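Local coordinates for aminoglycoside phosphotransferase (Alicyclobacillus acidocaldarius subsp. acidocaldarius, PDB 4PDY), which probably acts as a phosphate-transferring enzyme of the aminoglycoside phosphotransferase family, related to the protein kinases, and holds a bound histidine in this crystal, at residues A[211-225]-A[241-255]. Sequence-based numbering, arbitrary orientation.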
loop_
_atom_site.group_PDB
_atom_site.type_symbol
_atom_site.label_atom_id
_atom_site.label_comp_id
_atom_site.label_asym_id
_atom_site.label_seq_id
_atom_site.Cartn_x
_atom_site.Cartn_y
_atom_site.Cartn_z
ATOM N N TYR A 211 0.104 7.854 -20.039
ATOM C CA TYR A 211 0.917 7.018 -19.155
ATOM C C TYR A 211 0.132 5.821 -18.583
ATOM O O TYR A 211 0.592 4.669 -18.640
ATOM C CB TYR A 211 1.515 7.862 -18.035
ATOM C CG TYR A 211 2.035 6.999 -16.917
ATOM C CD1 TYR A 211 3.274 6.375 -17.012
ATOM C CD2 TYR A 211 1.265 6.770 -15.784
ATOM C CE1 TYR A 211 3.727 5.535 -15.986
ATOM C CE2 TYR A 211 1.714 5.936 -14.779
ATOM C CZ TYR A 211 2.927 5.321 -14.904
ATOM O OH TYR A 211 3.369 4.524 -13.876
ATOM N N LEU A 212 -1.061 6.098 -18.068
ATOM C CA LEU A 212 -1.858 5.070 -17.418
ATOM C C LEU A 212 -2.245 4.006 -18.433
ATOM O O LEU A 212 -2.168 2.821 -18.166
ATOM C CB LEU A 212 -3.080 5.675 -16.729
ATOM C CG LEU A 212 -2.767 6.644 -15.569
ATOM C CD1 LEU A 212 -4.006 7.402 -15.138
ATOM C CD2 LEU A 212 -2.196 5.893 -14.370
ATOM N N GLU A 213 -2.635 4.444 -19.625
ATOM C CA GLU A 213 -3.021 3.495 -20.663
ATOM C C GLU A 213 -1.854 2.658 -21.163
ATOM O O GLU A 213 -2.012 1.450 -21.421
ATOM C CB GLU A 213 -3.679 4.226 -21.821
ATOM C CG GLU A 213 -4.995 4.885 -21.455
ATOM C CD GLU A 213 -5.566 5.743 -22.584
ATOM O OE1 GLU A 213 -4.807 6.167 -23.493
ATOM O OE2 GLU A 213 -6.786 6.001 -22.548
ATOM N N ALA A 214 -0.693 3.280 -21.328
ATOM C CA ALA A 214 0.508 2.550 -21.740
ATOM C C ALA A 214 0.885 1.491 -20.700
ATOM O O ALA A 214 1.240 0.369 -21.057
ATOM C CB ALA A 214 1.659 3.509 -21.946
ATOM N N GLU A 215 0.813 1.847 -19.422
ATOM C CA GLU A 215 1.078 0.884 -18.336
ATOM C C GLU A 215 0.113 -0.287 -18.371
ATOM O O GLU A 215 0.527 -1.437 -18.209
ATOM C CB GLU A 215 1.021 1.593 -16.988
ATOM C CG GLU A 215 2.289 2.354 -16.640
ATOM C CD GLU A 215 3.423 1.438 -16.187
ATOM O OE1 GLU A 215 3.308 0.788 -15.133
ATOM O OE2 GLU A 215 4.436 1.363 -16.896
ATOM N N ARG A 216 -1.172 0.000 -18.591
ATOM C CA ARG A 216 -2.190 -1.044 -18.732
ATOM C C ARG A 216 -1.825 -2.029 -19.837
ATOM O O ARG A 216 -1.988 -3.241 -19.670
ATOM C CB ARG A 216 -3.576 -0.435 -19.001
ATOM C CG ARG A 216 -4.719 -1.448 -18.952
ATOM C CD ARG A 216 -6.051 -0.801 -18.585
ATOM N NE ARG A 216 -7.186 -1.639 -18.972
ATOM C CZ ARG A 216 -8.444 -1.439 -18.590
ATOM N NH1 ARG A 216 -8.752 -0.427 -17.791
ATOM N NH2 ARG A 216 -9.400 -2.258 -19.006
ATOM N N SER A 217 -1.307 -1.513 -20.948
ATOM C CA SER A 217 -0.922 -2.356 -22.069
ATOM C C SER A 217 0.339 -3.184 -21.813
ATOM O O SER A 217 0.357 -4.375 -22.116
ATOM C CB SER A 217 -0.773 -1.503 -23.344
ATOM O OG SER A 217 -0.378 -2.299 -24.443
ATOM N N SER A 218 1.377 -2.564 -21.247
ATOM C CA SER A 218 2.660 -3.239 -21.038
ATOM C C SER A 218 2.644 -4.170 -19.819
ATOM O O SER A 218 3.464 -5.089 -19.704
ATOM C CB SER A 218 3.783 -2.214 -20.897
ATOM O OG SER A 218 3.566 -1.380 -19.780
ATOM N N GLY A 219 1.705 -3.924 -18.918
ATOM C CA GLY A 219 1.550 -4.742 -17.747
ATOM C C GLY A 219 2.609 -4.427 -16.720
ATOM O O GLY A 219 3.205 -3.349 -16.711
ATOM N N GLY A 220 2.831 -5.382 -15.840
ATOM C CA GLY A 220 3.615 -5.154 -14.656
ATOM C C GLY A 220 2.635 -5.019 -13.516
ATOM O O GLY A 220 1.645 -4.262 -13.586
ATOM N N TRP A 221 2.881 -5.791 -12.453
ATOM C CA TRP A 221 2.019 -5.794 -11.288
ATOM C C TRP A 221 2.498 -4.800 -10.248
ATOM O O TRP A 221 3.704 -4.584 -10.079
ATOM C CB TRP A 221 2.005 -7.191 -10.664
ATOM C CG TRP A 221 1.337 -8.242 -11.469
ATOM C CD1 TRP A 221 1.445 -8.455 -12.824
ATOM C CD2 TRP A 221 0.489 -9.283 -10.972
ATOM N NE1 TRP A 221 0.688 -9.546 -13.195
ATOM C CE2 TRP A 221 0.076 -10.059 -12.080
ATOM C CE3 TRP A 221 -0.003 -9.610 -9.699
ATOM C CZ2 TRP A 221 -0.769 -11.162 -11.941
ATOM C CZ3 TRP A 221 -0.849 -10.684 -9.568
ATOM C CH2 TRP A 221 -1.214 -11.461 -10.677
ATOM N N CYS A 222 1.553 -4.234 -9.521
ATOM C CA CYS A 222 1.815 -3.528 -8.272
ATOM C C CYS A 222 1.466 -4.429 -7.102
ATOM O O CYS A 222 0.650 -5.328 -7.220
ATOM C CB CYS A 222 1.010 -2.222 -8.163
ATOM S SG CYS A 222 1.671 -0.840 -9.100
ATOM N N HIS A 223 2.123 -4.163 -5.970
ATOM C CA HIS A 223 1.855 -4.886 -4.739
ATOM C C HIS A 223 0.543 -4.429 -4.086
ATOM O O HIS A 223 -0.256 -5.239 -3.634
ATOM C CB HIS A 223 3.035 -4.674 -3.792
ATOM C CG HIS A 223 2.890 -5.357 -2.469
ATOM N ND1 HIS A 223 2.271 -4.757 -1.399
ATOM C CD2 HIS A 223 3.307 -6.570 -2.037
ATOM C CE1 HIS A 223 2.331 -5.569 -0.350
ATOM N NE2 HIS A 223 2.928 -6.676 -0.726
ATOM N N LEU A 224 0.334 -3.111 -4.035
ATOM C CA LEU A 224 -0.939 -2.503 -3.603
ATOM C C LEU A 224 -1.315 -2.732 -2.140
ATOM O O LEU A 224 -2.449 -2.507 -1.747
ATOM C CB LEU A 224 -2.092 -2.894 -4.523
ATOM C CG LEU A 224 -1.874 -2.522 -5.999
ATOM C CD1 LEU A 224 -3.024 -2.972 -6.888
ATOM C CD2 LEU A 224 -1.633 -1.025 -6.157
ATOM N N ASP A 225 -0.341 -3.107 -1.305
ATOM C CA ASP A 225 -0.566 -3.086 0.140
ATOM C C ASP A 225 0.728 -2.685 0.828
ATOM O O ASP A 225 1.291 -3.405 1.677
ATOM C CB ASP A 225 -1.078 -4.437 0.612
ATOM C CG ASP A 225 -1.751 -4.370 1.967
ATOM O OD1 ASP A 225 -2.015 -3.255 2.483
ATOM O OD2 ASP A 225 -2.021 -5.453 2.514
ATOM N N LEU A 241 9.133 -8.136 0.409
ATOM C CA LEU A 241 7.699 -7.994 0.489
ATOM C C LEU A 241 7.025 -9.272 0.942
ATOM O O LEU A 241 7.416 -10.368 0.564
ATOM C CB LEU A 241 7.114 -7.601 -0.865
ATOM C CG LEU A 241 7.514 -6.226 -1.376
ATOM C CD1 LEU A 241 7.120 -6.099 -2.841
ATOM C CD2 LEU A 241 6.881 -5.105 -0.575
ATOM N N ILE A 242 5.978 -9.098 1.726
ATOM C CA ILE A 242 5.052 -10.175 2.035
ATOM C C ILE A 242 3.612 -9.706 1.733
ATOM O O ILE A 242 3.370 -8.508 1.528
ATOM C CB ILE A 242 5.197 -10.685 3.469
ATOM C CG1 ILE A 242 4.808 -9.580 4.423
ATOM C CG2 ILE A 242 6.642 -11.148 3.720
ATOM C CD1 ILE A 242 4.727 -10.039 5.859
ATOM N N ASP A 243 2.694 -10.653 1.723
ATOM C CA ASP A 243 1.264 -10.388 1.484
ATOM C C ASP A 243 0.958 -9.782 0.116
ATOM O O ASP A 243 0.762 -8.579 0.023
ATOM C CB ASP A 243 0.657 -9.516 2.582
ATOM C CG ASP A 243 -0.859 -9.511 2.550
ATOM O OD1 ASP A 243 -1.444 -10.148 1.653
ATOM O OD2 ASP A 243 -1.453 -8.843 3.422
ATOM N N PHE A 244 0.953 -10.656 -0.882
ATOM C CA PHE A 244 0.687 -10.276 -2.267
ATOM C C PHE A 244 -0.788 -10.442 -2.614
ATOM O O PHE A 244 -1.125 -10.497 -3.781
ATOM C CB PHE A 244 1.583 -11.105 -3.205
ATOM C CG PHE A 244 3.017 -10.647 -3.226
ATOM C CD1 PHE A 244 3.941 -11.083 -2.261
ATOM C CD2 PHE A 244 3.434 -9.728 -4.183
ATOM C CE1 PHE A 244 5.253 -10.630 -2.306
ATOM C CE2 PHE A 244 4.742 -9.274 -4.213
ATOM C CZ PHE A 244 5.640 -9.725 -3.283
ATOM N N GLU A 245 -1.673 -10.471 -1.631
ATOM C CA GLU A 245 -3.088 -10.774 -1.872
ATOM C C GLU A 245 -3.815 -9.674 -2.651
ATOM O O GLU A 245 -4.818 -9.955 -3.282
ATOM C CB GLU A 245 -3.797 -11.060 -0.549
ATOM C CG GLU A 245 -3.257 -12.286 0.146
ATOM C CD GLU A 245 -3.902 -12.565 1.481
ATOM O OE1 GLU A 245 -5.001 -12.066 1.757
ATOM O OE2 GLU A 245 -3.266 -13.292 2.281
ATOM N N LEU A 246 -3.346 -8.440 -2.532
ATOM C CA LEU A 246 -3.944 -7.335 -3.300
ATOM C C LEU A 246 -3.204 -7.036 -4.598
ATOM O O LEU A 246 -3.630 -6.151 -5.354
ATOM C CB LEU A 246 -4.007 -6.086 -2.425
ATOM C CG LEU A 246 -4.884 -6.186 -1.190
ATOM C CD1 LEU A 246 -4.917 -4.872 -0.451
ATOM C CD2 LEU A 246 -6.291 -6.630 -1.553
ATOM N N ALA A 247 -2.124 -7.751 -4.878
ATOM C CA ALA A 247 -1.295 -7.484 -6.045
ATOM C C ALA A 247 -2.073 -7.793 -7.318
ATOM O O ALA A 247 -2.824 -8.764 -7.362
ATOM C CB ALA A 247 0.012 -8.275 -5.992
ATOM N N ARG A 248 -1.864 -6.965 -8.353
ATOM C CA ARG A 248 -2.508 -7.174 -9.668
ATOM C C ARG A 248 -1.811 -6.265 -10.663
ATOM O O ARG A 248 -1.090 -5.370 -10.264
ATOM C CB ARG A 248 -4.002 -6.864 -9.636
ATOM C CG ARG A 248 -4.307 -5.463 -9.192
ATOM C CD ARG A 248 -5.800 -5.157 -9.160
ATOM N NE ARG A 248 -6.037 -3.865 -8.520
ATOM C CZ ARG A 248 -6.024 -2.685 -9.150
ATOM N NH1 ARG A 248 -5.784 -2.602 -10.459
ATOM N NH2 ARG A 248 -6.242 -1.572 -8.457
ATOM N N PRO A 249 -2.020 -6.517 -11.965
ATOM C CA PRO A 249 -1.509 -5.589 -12.954
ATOM C C PRO A 249 -2.062 -4.176 -12.672
ATOM O O PRO A 249 -3.278 -3.993 -12.519
ATOM C CB PRO A 249 -2.055 -6.152 -14.282
ATOM C CG PRO A 249 -2.230 -7.619 -14.023
ATOM C CD PRO A 249 -2.681 -7.671 -12.590
ATOM N N ALA A 250 -1.182 -3.192 -12.611
ATOM C CA ALA A 250 -1.576 -1.813 -12.324
ATOM C C ALA A 250 -0.431 -0.885 -12.623
ATOM O O ALA A 250 0.726 -1.299 -12.543
ATOM C CB ALA A 250 -2.017 -1.662 -10.887
ATOM N N PRO A 251 -0.726 0.390 -12.958
ATOM C CA PRO A 251 0.356 1.301 -13.273
ATOM C C PRO A 251 1.300 1.473 -12.093
ATOM O O PRO A 251 0.853 1.606 -10.962
ATOM C CB PRO A 251 -0.369 2.605 -13.599
ATOM C CG PRO A 251 -1.706 2.173 -14.105
ATOM C CD PRO A 251 -2.044 0.992 -13.227
ATOM N N ARG A 252 2.589 1.528 -12.402
ATOM C CA ARG A 252 3.628 1.675 -11.402
ATOM C C ARG A 252 3.422 2.881 -10.494
ATOM O O ARG A 252 3.761 2.847 -9.303
ATOM C CB ARG A 252 4.993 1.709 -12.080
ATOM C CG ARG A 252 6.149 1.580 -11.123
ATOM C CD ARG A 252 7.470 1.356 -11.813
ATOM N NE ARG A 252 7.970 2.591 -12.432
ATOM C CZ ARG A 252 9.253 2.873 -12.633
ATOM N NH1 ARG A 252 10.204 2.007 -12.266
ATOM N NH2 ARG A 252 9.607 4.036 -13.168
ATOM N N ALA A 253 2.860 3.954 -11.024
ATOM C CA ALA A 253 2.583 5.144 -10.253
ATOM C C ALA A 253 1.752 4.885 -8.992
ATOM O O ALA A 253 1.835 5.657 -8.023
ATOM C CB ALA A 253 1.871 6.176 -11.141
ATOM N N LEU A 254 0.909 3.854 -9.010
ATOM C CA LEU A 254 0.108 3.566 -7.817
ATOM C C LEU A 254 0.972 3.165 -6.620
ATOM O O LEU A 254 0.831 3.753 -5.561
ATOM C CB LEU A 254 -0.926 2.499 -8.090
ATOM C CG LEU A 254 -2.087 2.893 -9.015
ATOM C CD1 LEU A 254 -3.058 1.738 -9.161
ATOM C CD2 LEU A 254 -2.809 4.133 -8.511
ATOM N N ASP A 255 1.883 2.220 -6.810
ATOM C CA ASP A 255 2.771 1.840 -5.723
ATOM C C ASP A 255 3.668 3.022 -5.351
ATOM O O ASP A 255 3.919 3.269 -4.169
ATOM C CB ASP A 255 3.622 0.626 -6.114
ATOM C CG ASP A 255 2.975 -0.746 -5.775
ATOM O OD1 ASP A 255 1.916 -0.836 -5.096
ATOM O OD2 ASP A 255 3.557 -1.757 -6.257
HETATM O O HOH W 1 -0.798 -7.330 -1.860
#
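H223 and L224 meet D255 in a backbone-to-carboxylate clasp that illustrates how a kinase-like fold braces the loop that probably corresponds to the kinase catalytic loop. H223 and D225 are consistent with the family's HxD motif, and D243 probably holds the DFG-like position. The syn lone pairs of D255 grip two successive amides: OD2 takes H223 N at 2.8 Å, OD1 takes L224 N at 3.0 Å. Helix 252-266 thereby fixes the turn of the loop.

The buried side is tight. H223 turns its ring into segment 241-255 because chi1 of 180° sets CG opposite the backbone N, and NE2 donates to I242 O at 2.9 Å. That oxygen lies in the imidazole plane, although the donor stands above the carbonyl plane. ND1 accepts D225 N, fixing the ring's rotation. L241 CD2 covers one face, a water the other, and the CD2 edge meets the F244 face in a T-shaped stack.

Beside it, strands 221-222 and 248-249 pair antiparallel through C222 and R248. P249 CD lies over the five-membered ring of W221, 3.8 Å from its centroid, while NE1 bonds F141 O. Replacing W221 by an alanine is likely to leave P249 without its aromatic floor and F141 O without its indole donor. Further along, E215 OE1 receives R252 N at 2.9 Å, and Y211 OH, also bonded to E291, accepts A253 N.

Toward solvent the contact is looser: exposed L246 brings CD1 within 4.0 Å of D225 CB. L224 CD1 packs closely on one guanidinium face of R248, offset toward its rim, 3.5 Å from NE.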